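Local coordinates for intergenic-region protein (PDB 2WJ9) that probably inhibits restriction enzymes, as an antirestriction protein, and assembles here from two copies of the chain, at residues A138-L141 and M142-H146; E152-A155 and M156-H159; H159-R162 and L163-Y166. One frame throughout, in Å; residues are numbered along the deposited sequence.

Contact 1 of 3, residues A138-L141 and M142-H146; sequences AACL and MTYSH
T143 folds its hydroxyl back onto the preceding turn of its own helix and takes hold of the carbonyl of A139. Its OG1 lies anti to its own carbonyl carbon, chi1 -58°, the setting that carries a threonine hydroxyl back along the helix, and it donates to A139 O at 2.8 Å. T143 N donates to the same oxygen at 3.1 Å, and the two donors arrive from opposite faces of the carbonyl plane. One oxygen thus satisfies both a main-chain and a side-chain donor, which suits a threonine that is buried, with V77 and W80 of helix 73-84 against it.

All of this belongs to one continuous alpha-helix, 132-151, whose i to i+4 bonds run from M142 N to A138 O, Y144 N to C140 O and S145 N to L141 O. Y144 makes the aromatic part of the contact. Its ring lies back along the helix, with C140 O 3.1 Å above one face, displaced toward the rim, while C140 CB approaches Y144 CZ at 4.2 Å. The sulfur comes obliquely to the same ring, C140 SG being 5.5 Å from its centroid. Tyrosine suits this buried place because its flat ring packs on F104 while its OH hydrogen-bonds to A103 O. M142 is modelled in two conformers; in the one described here chi1, -62°, sets CG beside the backbone N and 3.3 Å from A138 O, and bends at chi2 and chi3 then place the thioether end.

Contact 2 of 3, residues E152-A155 and M156-H159; sequences ECYA and MTVH
C153 O receives the first turn of the helix through two main-chain donors, M156 N at 2.9 Å from above the carbonyl plane and T157 N more weakly at 3.4 Å. C153 is the N-cap residue of helix 154-168, and the regular i to i+4 pattern follows at once, V158 N donating to Y154 O at 2.9 Å and H159 N to A155 O at 3.3 Å. E152, just before the cap, has positive phi, marking the break from helix 132-151, and the two helices follow one another through this short turn.

The side chains of the first turn are divided between the chain's own core and the second subunit. M156 sends CG anti to its backbone N, chi1 -173°, and then bends twice; its CB rests 3.4 Å from C153 O while the flexible thioether, well suited to an irregular surface, fits among Y144, H147 and A148 of helix 132-151. T157 turns OG1 back toward the start of the helix, 3.5 Å from Y154 CA and obliquely placed beside the Y154 ring; that hydroxyl is hydrogen-bonded to A36 O of the second subunit, so a threonine here serves both the helix and the interface. V158 is beta-branched and compact. Its CG1 stands anti to the backbone N, chi1 168°, which leaves CG2 beside that N and close to Y154 O. The A155 methyl, the smallest of these side chains, adds little bulk beside the first turn. The H159 ring, whose NE2 hydrogen-bonds to H63 O, is approached obliquely by the carbonyl of A155, with H159 CD2 3.7 Å from A155 O.

Contact 3 of 3, residues H159-R162 and L163-Y166; sequences HYYR and LRDY
With CG anti to the backbone N (chi1 176°) and an extended chain as far as NE, R164 runs alongside Y161, whose own CG is swung beside its backbone N at chi1 -80°. The two side chains point the same way, and R164 NH1 meets the edge of the Y161 ring near its plane, 3.9 Å from Y161 CD2, with the guanidinium turned 80° from the ring. The CD methylene of R164 lies obliquely 4.0 Å from Y160 CE2. A water ties the turn together, donating to Y161 O (2.9 Å) and D165 OD1 (2.7 Å) and accepting from R164 NH1 (2.9 Å). Arginine and aspartate suit this buried site because their partners lie on the second subunit: R164 NH1 pairs with D165 of that chain and D165 OD2 with its R164, while R164 NE hydrogen-bonds to its T41 O. Y161 OH hydrogen-bonds to E40 OE1 and Y160 OH to E40 O of the second subunit. In the backbone, L163 N donates to H159 O and R164 N to Y160 O, the regular pattern of helix 154-168. L163 sets the apolar face of this helix against C140 and L141 of helix 132-151 and against L98 of strand 93-98.

Contact 1 lies on helix 132-151; contacts 2 and 3 are successive parts of helix 154-168 that share H159, their centres about 11 Å apart. The helices pack together: contact 1 meets contact 2 where Y144 O lies 3.4 Å from M156 CG, and contact 3 where C140 CB lies 3.5 Å from L163 CD2. The centre of contact 1 is about 6 Å from that of the chain, against 13 Å for contact 2. Contacts 2 and 3 both touch the second subunit, so helix 154-168 joins core to dimer interface. C153 of contact 2 carries a covalent beta-mercaptoethanol, and the D165 side chain of contact 3 is about 4 Å from a bound methylpentanediol, both probably from the crystallisation liquor.

Contact 1 of 3, residues A138-L141 and M142-H146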
ATOM      1  N   ALA B 138     -11.594  -7.563  -7.555  1.00 28.02           N
ATOM      2  CA  ALA B 138     -12.187  -7.866  -6.245  1.00 27.91           C
ATOM      3  C   ALA B 138     -11.733  -9.216  -5.683  1.00 27.62           C
ATOM      4  O   ALA B 138     -11.329  -9.298  -4.513  1.00 28.69           O
ATOM      5  CB  ALA B 138     -13.711  -7.809  -6.330  1.00 27.80           C
ATOM      6  N   ALA B 139     -11.777 -10.265  -6.501  1.00 26.78           N
ATOM      7  CA  ALA B 139     -11.314 -11.589  -6.066  1.00 26.77           C
ATOM      8  C   ALA B 139      -9.824 -11.595  -5.667  1.00 27.21           C
ATOM      9  O   ALA B 139      -9.433 -12.237  -4.681  1.00 27.46           O
ATOM     10  CB  ALA B 139     -11.591 -12.635  -7.134  1.00 26.84           C
ATOM     11  N   CYS B 140      -8.996 -10.904  -6.442  1.00 27.47           N
ATOM     12  CA  CYS B 140      -7.571 -10.802  -6.119  1.00 27.82           C
ATOM     13  C   CYS B 140      -7.300 -10.029  -4.813  1.00 28.16           C
ATOM     14  O   CYS B 140      -6.434 -10.416  -4.017  1.00 27.35           O
ATOM     15  CB  CYS B 140      -6.796 -10.180  -7.288  1.00 28.09           C
ATOM     16  SG  CYS B 140      -6.695 -11.220  -8.790  1.00 28.18           S
ATOM     17  N   LEU B 141      -8.023  -8.937  -4.599  1.00 27.90           N
ATOM     18  CA  LEU B 141      -7.898  -8.196  -3.334  1.00 28.48           C
ATOM     19  C   LEU B 141      -8.175  -9.071  -2.111  1.00 28.18           C
ATOM     20  O   LEU B 141      -7.417  -9.039  -1.141  1.00 28.81           O
ATOM     21  CB  LEU B 141      -8.799  -6.958  -3.326  1.00 28.78           C
ATOM     22  CG  LEU B 141      -8.341  -5.832  -4.260  1.00 28.99           C
ATOM     23  CD1 LEU B 141      -9.438  -4.775  -4.432  1.00 30.63           C
ATOM     24  CD2 LEU B 141      -7.014  -5.195  -3.752  1.00 30.69           C
ATOM     25  N   MET B 142      -9.265  -9.835  -2.158  1.00 27.97           N
ATOM     26  CA  MET B 142      -9.646 -10.735  -1.064  0.50 28.07           C
ATOM     27  C   MET B 142      -8.574 -11.800  -0.846  1.00 27.91           C
ATOM     28  O   MET B 142      -8.214 -12.124   0.296  1.00 28.03           O
ATOM     29  CB  MET B 142     -10.981 -11.419  -1.388  0.50 27.99           C
ATOM     30  CG  MET B 142     -12.155 -10.465  -1.534  0.50 29.07           C
ATOM     31  SD  MET B 142     -12.558  -9.615   0.002  0.50 31.01           S
ATOM     32  CE  MET B 142     -13.403 -10.892   0.937  0.50 30.09           C
ATOM     33  N   THR B 143      -8.071 -12.352  -1.950  1.00 27.68           N
ATOM     34  CA  THR B 143      -7.004 -13.365  -1.903  1.00 27.61           C
ATOM     35  C   THR B 143      -5.737 -12.815  -1.225  1.00 27.86           C
ATOM     36  O   THR B 143      -5.202 -13.435  -0.304  1.00 27.73           O
ATOM     37  CB  THR B 143      -6.636 -13.857  -3.325  1.00 27.83           C
ATOM     38  OG1 THR B 143      -7.807 -14.394  -3.952  1.00 28.07           O
ATOM     39  CG2 THR B 143      -5.532 -14.930  -3.264  1.00 27.63           C
ATOM     40  N   TYR B 144      -5.280 -11.649  -1.671  1.00 27.62           N
ATOM     41  CA  TYR B 144      -4.030 -11.062  -1.168  1.00 28.03           C
ATOM     42  C   TYR B 144      -4.120 -10.676   0.319  1.00 27.98           C
ATOM     43  O   TYR B 144      -3.186 -10.912   1.099  1.00 28.49           O
ATOM     44  CB  TYR B 144      -3.601  -9.837  -2.001  1.00 27.42           C
ATOM     45  CG  TYR B 144      -3.316 -10.055  -3.492  1.00 27.86           C
ATOM     46  CD1 TYR B 144      -3.293 -11.333  -4.068  1.00 27.20           C
ATOM     47  CD2 TYR B 144      -3.035  -8.954  -4.329  1.00 26.81           C
ATOM     48  CE1 TYR B 144      -3.024 -11.506  -5.442  1.00 27.20           C
ATOM     49  CE2 TYR B 144      -2.776  -9.123  -5.690  1.00 27.36           C
ATOM     50  CZ  TYR B 144      -2.778 -10.390  -6.241  1.00 27.74           C
ATOM     51  OH  TYR B 144      -2.528 -10.579  -7.581  1.00 29.76           O
ATOM     52  N   SER B 145      -5.234 -10.073   0.711  1.00 28.40           N
ATOM     53  CA  SER B 145      -5.419  -9.645   2.098  0.50 28.55           C
ATOM     54  C   SER B 145      -5.483 -10.846   3.048  1.00 28.37           C
ATOM     55  O   SER B 145      -4.848 -10.846   4.100  1.00 28.44           O
ATOM     56  CB  SER B 145      -6.666  -8.763   2.241  0.50 28.41           C
ATOM     57  OG  SER B 145      -7.810  -9.350   1.639  0.50 29.58           O
ATOM     58  N   HIS B 146      -6.250 -11.867   2.668  1.00 28.02           N
ATOM     59  CA  HIS B 146      -6.335 -13.092   3.448  1.00 27.91           C
ATOM     60  C   HIS B 146      -4.962 -13.753   3.591  1.00 27.08           C
ATOM     61  O   HIS B 146      -4.543 -14.122   4.683  1.00 26.40           O
ATOM     62  CB  HIS B 146      -7.350 -14.052   2.804  1.00 28.28           C
ATOM     63  CG  HIS B 146      -7.644 -15.272   3.617  1.00 28.66           C
ATOM     64  ND1 HIS B 146      -6.852 -16.402   3.583  1.00 29.60           N
ATOM     65  CD2 HIS B 146      -8.673 -15.559   4.451  1.00 28.14           C
ATOM     66  CE1 HIS B 146      -7.368 -17.318   4.382  1.00 28.25           C
ATOM     67  NE2 HIS B 146      -8.473 -16.834   4.920  1.00 29.70           N
TER

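Contact 2 of 3, residues E152-A155 and M156-H159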
ATOM      1  N   GLU B 152       1.900 -13.695   7.331  1.00 29.00           N
ATOM      2  CA  GLU B 152       2.680 -12.577   7.891  1.00 29.49           C
ATOM      3  C   GLU B 152       3.875 -12.212   6.989  1.00 29.44           C
ATOM      4  O   GLU B 152       4.937 -11.816   7.474  1.00 29.41           O
ATOM      5  CB  GLU B 152       3.129 -12.876   9.331  1.00 29.91           C
ATOM      6  CG  GLU B 152       2.044 -12.650  10.391  1.00 31.68           C
ATOM      7  CD  GLU B 152       1.801 -11.179  10.730  1.00 34.40           C
ATOM      8  OE1 GLU B 152       2.600 -10.300  10.331  1.00 36.54           O
ATOM      9  OE2 GLU B 152       0.809 -10.898  11.429  1.00 36.73           O
ATOM     10  N   CYS B 153       3.678 -12.335   5.679  1.00 28.87           N
ATOM     11  CA  CYS B 153       4.702 -12.002   4.688  1.00 29.20           C
ATOM     12  C   CYS B 153       4.427 -10.611   4.098  1.00 28.73           C
ATOM     13  O   CYS B 153       3.456 -10.412   3.367  1.00 29.05           O
ATOM     14  CB  CYS B 153       4.721 -13.060   3.589  1.00 29.21           C
ATOM     15  SG  CYS B 153       6.033 -12.809   2.399  1.00 32.05           S
ATOM     16  N   TYR B 154       5.295  -9.650   4.406  1.00 28.56           N
ATOM     17  CA  TYR B 154       5.063  -8.262   3.991  1.00 28.20           C
ATOM     18  C   TYR B 154       5.049  -8.079   2.467  1.00 27.79           C
ATOM     19  O   TYR B 154       4.438  -7.144   1.957  1.00 27.90           O
ATOM     20  CB  TYR B 154       6.086  -7.314   4.636  1.00 28.39           C
ATOM     21  CG  TYR B 154       5.867  -7.086   6.118  1.00 28.68           C
ATOM     22  CD1 TYR B 154       4.994  -6.099   6.572  1.00 29.56           C
ATOM     23  CD2 TYR B 154       6.537  -7.853   7.066  1.00 30.22           C
ATOM     24  CE1 TYR B 154       4.785  -5.887   7.932  1.00 30.10           C
ATOM     25  CE2 TYR B 154       6.336  -7.643   8.435  1.00 29.63           C
ATOM     26  CZ  TYR B 154       5.456  -6.661   8.859  1.00 30.09           C
ATOM     27  OH  TYR B 154       5.264  -6.449  10.217  1.00 32.17           O
ATOM     28  N   ALA B 155       5.713  -8.965   1.739  1.00 28.22           N
ATOM     29  CA  ALA B 155       5.631  -8.940   0.272  1.00 28.34           C
ATOM     30  C   ALA B 155       4.184  -9.138  -0.222  1.00 28.27           C
ATOM     31  O   ALA B 155       3.786  -8.545  -1.218  1.00 28.71           O
ATOM     32  CB  ALA B 155       6.559  -9.985  -0.346  1.00 28.64           C
ATOM     33  N   MET B 156       3.395  -9.950   0.485  1.00 28.64           N
ATOM     34  CA  MET B 156       1.982 -10.168   0.116  1.00 28.60           C
ATOM     35  C   MET B 156       1.165  -8.909   0.439  1.00 28.55           C
ATOM     36  O   MET B 156       0.314  -8.485  -0.366  1.00 28.65           O
ATOM     37  CB  MET B 156       1.406 -11.403   0.823  1.00 28.67           C
ATOM     38  CG  MET B 156      -0.008 -11.806   0.379  1.00 28.86           C
ATOM     39  SD  MET B 156      -0.200 -12.711  -1.173  1.00 29.02           S
ATOM     40  CE  MET B 156      -0.083 -11.417  -2.415  1.00 30.82           C
ATOM     41  N   THR B 157       1.436  -8.325   1.609  1.00 28.12           N
ATOM     42  CA  THR B 157       0.848  -7.036   2.026  1.00 28.08           C
ATOM     43  C   THR B 157       1.074  -5.939   0.974  1.00 27.84           C
ATOM     44  O   THR B 157       0.160  -5.177   0.632  1.00 27.54           O
ATOM     45  CB  THR B 157       1.420  -6.548   3.394  1.00 27.74           C
ATOM     46  OG1 THR B 157       1.604  -7.649   4.297  1.00 27.80           O
ATOM     47  CG2 THR B 157       0.505  -5.501   4.044  1.00 29.14           C
ATOM     48  N   VAL B 158       2.298  -5.849   0.453  1.00 27.96           N
ATOM     49  CA  VAL B 158       2.583  -4.856  -0.572  1.00 28.12           C
ATOM     50  C   VAL B 158       1.770  -5.069  -1.864  1.00 28.39           C
ATOM     51  O   VAL B 158       1.244  -4.104  -2.413  1.00 28.53           O
ATOM     52  CB  VAL B 158       4.090  -4.772  -0.854  1.00 27.67           C
ATOM     53  CG1 VAL B 158       4.365  -3.951  -2.114  1.00 28.06           C
ATOM     54  CG2 VAL B 158       4.820  -4.203   0.374  1.00 26.82           C
ATOM     55  N   HIS B 159       1.644  -6.314  -2.320  1.00 28.56           N
ATOM     56  CA  HIS B 159       0.738  -6.638  -3.435  1.00 29.09           C
ATOM     57  C   HIS B 159      -0.705  -6.167  -3.156  1.00 28.86           C
ATOM     58  O   HIS B 159      -1.367  -5.613  -4.041  1.00 28.94           O
ATOM     59  CB  HIS B 159       0.773  -8.138  -3.777  1.00 29.37           C
ATOM     60  CG  HIS B 159       1.811  -8.500  -4.798  1.00 30.45           C
ATOM     61  ND1 HIS B 159       1.808  -7.982  -6.077  1.00 30.87           N
ATOM     62  CD2 HIS B 159       2.882  -9.327  -4.731  1.00 31.26           C
ATOM     63  CE1 HIS B 159       2.844  -8.460  -6.747  1.00 30.07           C
ATOM     64  NE2 HIS B 159       3.509  -9.284  -5.957  1.00 29.23           N
TER

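Contact 3 of 3, residues H159-R162 and L163-Y166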
ATOM      1  N   HIS B 159       1.644  -6.314  -2.320  1.00 28.56           N
ATOM      2  CA  HIS B 159       0.738  -6.638  -3.435  1.00 29.09           C
ATOM      3  C   HIS B 159      -0.705  -6.167  -3.156  1.00 28.86           C
ATOM      4  O   HIS B 159      -1.367  -5.613  -4.041  1.00 28.94           O
ATOM      5  CB  HIS B 159       0.773  -8.138  -3.777  1.00 29.37           C
ATOM      6  CG  HIS B 159       1.811  -8.500  -4.798  1.00 30.45           C
ATOM      7  ND1 HIS B 159       1.808  -7.982  -6.077  1.00 30.87           N
ATOM      8  CD2 HIS B 159       2.882  -9.327  -4.731  1.00 31.26           C
ATOM      9  CE1 HIS B 159       2.844  -8.460  -6.747  1.00 30.07           C
ATOM     10  NE2 HIS B 159       3.509  -9.284  -5.957  1.00 29.23           N
ATOM     11  N   TYR B 160      -1.186  -6.368  -1.930  1.00 28.59           N
ATOM     12  CA  TYR B 160      -2.513  -5.883  -1.554  1.00 29.53           C
ATOM     13  C   TYR B 160      -2.640  -4.360  -1.672  1.00 29.59           C
ATOM     14  O   TYR B 160      -3.575  -3.860  -2.301  1.00 29.88           O
ATOM     15  CB  TYR B 160      -2.879  -6.324  -0.134  1.00 29.26           C
ATOM     16  CG  TYR B 160      -4.235  -5.801   0.317  1.00 29.80           C
ATOM     17  CD1 TYR B 160      -5.399  -6.270  -0.272  1.00 30.59           C
ATOM     18  CD2 TYR B 160      -4.347  -4.820   1.296  1.00 32.32           C
ATOM     19  CE1 TYR B 160      -6.646  -5.793   0.106  1.00 31.46           C
ATOM     20  CE2 TYR B 160      -5.605  -4.336   1.699  1.00 32.17           C
ATOM     21  CZ  TYR B 160      -6.752  -4.829   1.090  1.00 31.79           C
ATOM     22  OH  TYR B 160      -8.011  -4.365   1.471  1.00 32.19           O
ATOM     23  N   TYR B 161      -1.697  -3.622  -1.079  1.00 29.34           N
ATOM     24  CA  TYR B 161      -1.740  -2.149  -1.133  1.00 29.10           C
ATOM     25  C   TYR B 161      -1.642  -1.635  -2.590  1.00 28.65           C
ATOM     26  O   TYR B 161      -2.316  -0.685  -2.975  1.00 28.93           O
ATOM     27  CB  TYR B 161      -0.645  -1.517  -0.244  1.00 29.36           C
ATOM     28  CG  TYR B 161      -0.978  -1.460   1.242  1.00 29.40           C
ATOM     29  CD1 TYR B 161      -0.242  -2.182   2.168  1.00 30.04           C
ATOM     30  CD2 TYR B 161      -2.016  -0.657   1.726  1.00 31.51           C
ATOM     31  CE1 TYR B 161      -0.540  -2.138   3.529  1.00 29.69           C
ATOM     32  CE2 TYR B 161      -2.316  -0.607   3.090  1.00 30.81           C
ATOM     33  CZ  TYR B 161      -1.578  -1.356   3.979  1.00 30.78           C
ATOM     34  OH  TYR B 161      -1.855  -1.326   5.329  1.00 30.34           O
ATOM     35  N   ARG B 162      -0.824  -2.286  -3.404  1.00 29.36           N
ATOM     36  CA  ARG B 162      -0.618  -1.840  -4.789  1.00 29.03           C
ATOM     37  C   ARG B 162      -1.868  -2.035  -5.661  1.00 29.75           C
ATOM     38  O   ARG B 162      -2.259  -1.138  -6.411  1.00 30.22           O
ATOM     39  CB  ARG B 162       0.617  -2.511  -5.389  1.00 29.24           C
ATOM     40  CG  ARG B 162       1.905  -1.901  -4.837  1.00 28.05           C
ATOM     41  CD  ARG B 162       3.148  -2.652  -5.243  1.00 28.79           C
ATOM     42  NE  ARG B 162       4.345  -1.915  -4.841  1.00 29.22           N
ATOM     43  CZ  ARG B 162       5.588  -2.376  -4.926  1.00 29.24           C
ATOM     44  NH1 ARG B 162       5.828  -3.598  -5.387  1.00 28.71           N
ATOM     45  NH2 ARG B 162       6.593  -1.598  -4.541  1.00 29.08           N
ATOM     46  N   LEU B 163      -2.499  -3.194  -5.544  1.00 29.84           N
ATOM     47  CA  LEU B 163      -3.774  -3.445  -6.238  1.00 29.80           C
ATOM     48  C   LEU B 163      -4.926  -2.600  -5.675  1.00 29.80           C
ATOM     49  O   LEU B 163      -5.785  -2.128  -6.436  1.00 29.80           O
ATOM     50  CB  LEU B 163      -4.128  -4.936  -6.207  1.00 29.91           C
ATOM     51  CG  LEU B 163      -5.374  -5.372  -6.994  1.00 29.07           C
ATOM     52  CD1 LEU B 163      -5.227  -5.070  -8.489  1.00 29.71           C
ATOM     53  CD2 LEU B 163      -5.656  -6.865  -6.744  1.00 29.03           C
ATOM     54  N   ARG B 164      -4.959  -2.420  -4.353  1.00 29.95           N
ATOM     55  CA  ARG B 164      -5.943  -1.548  -3.712  1.00 29.76           C
ATOM     56  C   ARG B 164      -5.907  -0.138  -4.308  1.00 29.61           C
ATOM     57  O   ARG B 164      -6.947   0.446  -4.566  1.00 29.16           O
ATOM     58  CB  ARG B 164      -5.740  -1.513  -2.183  1.00 29.85           C
ATOM     59  CG  ARG B 164      -6.646  -0.555  -1.390  1.00 30.33           C
ATOM     60  CD  ARG B 164      -6.341  -0.721   0.111  1.00 30.47           C
ATOM     61  NE  ARG B 164      -6.986   0.236   1.014  1.00 31.87           N
ATOM     62  CZ  ARG B 164      -6.403   1.286   1.596  1.00 33.18           C
ATOM     63  NH1 ARG B 164      -5.131   1.594   1.362  1.00 32.33           N
ATOM     64  NH2 ARG B 164      -7.108   2.044   2.425  1.00 34.81           N
ATOM     65  N   ASP B 165      -4.707   0.403  -4.548  1.00 29.44           N
ATOM     66  CA  ASP B 165      -4.592   1.736  -5.174  1.00 29.73           C
ATOM     67  C   ASP B 165      -5.200   1.783  -6.583  1.00 29.60           C
ATOM     68  O   ASP B 165      -5.873   2.747  -6.934  1.00 29.35           O
ATOM     69  CB  ASP B 165      -3.130   2.196  -5.249  1.00 29.85           C
ATOM     70  CG  ASP B 165      -2.628   2.815  -3.959  1.00 31.41           C
ATOM     71  OD1 ASP B 165      -3.376   2.875  -2.953  1.00 31.11           O
ATOM     72  OD2 ASP B 165      -1.458   3.269  -3.961  1.00 32.66           O
ATOM     73  N   TYR B 166      -4.956   0.746  -7.378  1.00 29.97           N
ATOM     74  CA  TYR B 166      -5.580   0.616  -8.700  1.00 29.99           C
ATOM     75  C   TYR B 166      -7.115   0.574  -8.596  1.00 29.88           C
ATOM     76  O   TYR B 166      -7.817   1.217  -9.400  1.00 29.85           O
ATOM     77  CB  TYR B 166      -5.047  -0.629  -9.416  1.00 30.17           C
ATOM     78  CG  TYR B 166      -5.534  -0.796 -10.839  1.00 30.01           C
ATOM     79  CD1 TYR B 166      -5.204   0.127 -11.825  1.00 31.17           C
ATOM     80  CD2 TYR B 166      -6.302  -1.895 -11.210  1.00 28.99           C
ATOM     81  CE1 TYR B 166      -5.638  -0.031 -13.130  1.00 31.01           C
ATOM     82  CE2 TYR B 166      -6.741  -2.055 -12.509  1.00 30.37           C
ATOM     83  CZ  TYR B 166      -6.405  -1.123 -13.471  1.00 31.02           C
ATOM     84  OH  TYR B 166      -6.837  -1.273 -14.776  1.00 32.70           O
TER
HETATM   85  O   HOH W   1      -3.513   1.013  -0.989  1.00 23.96           O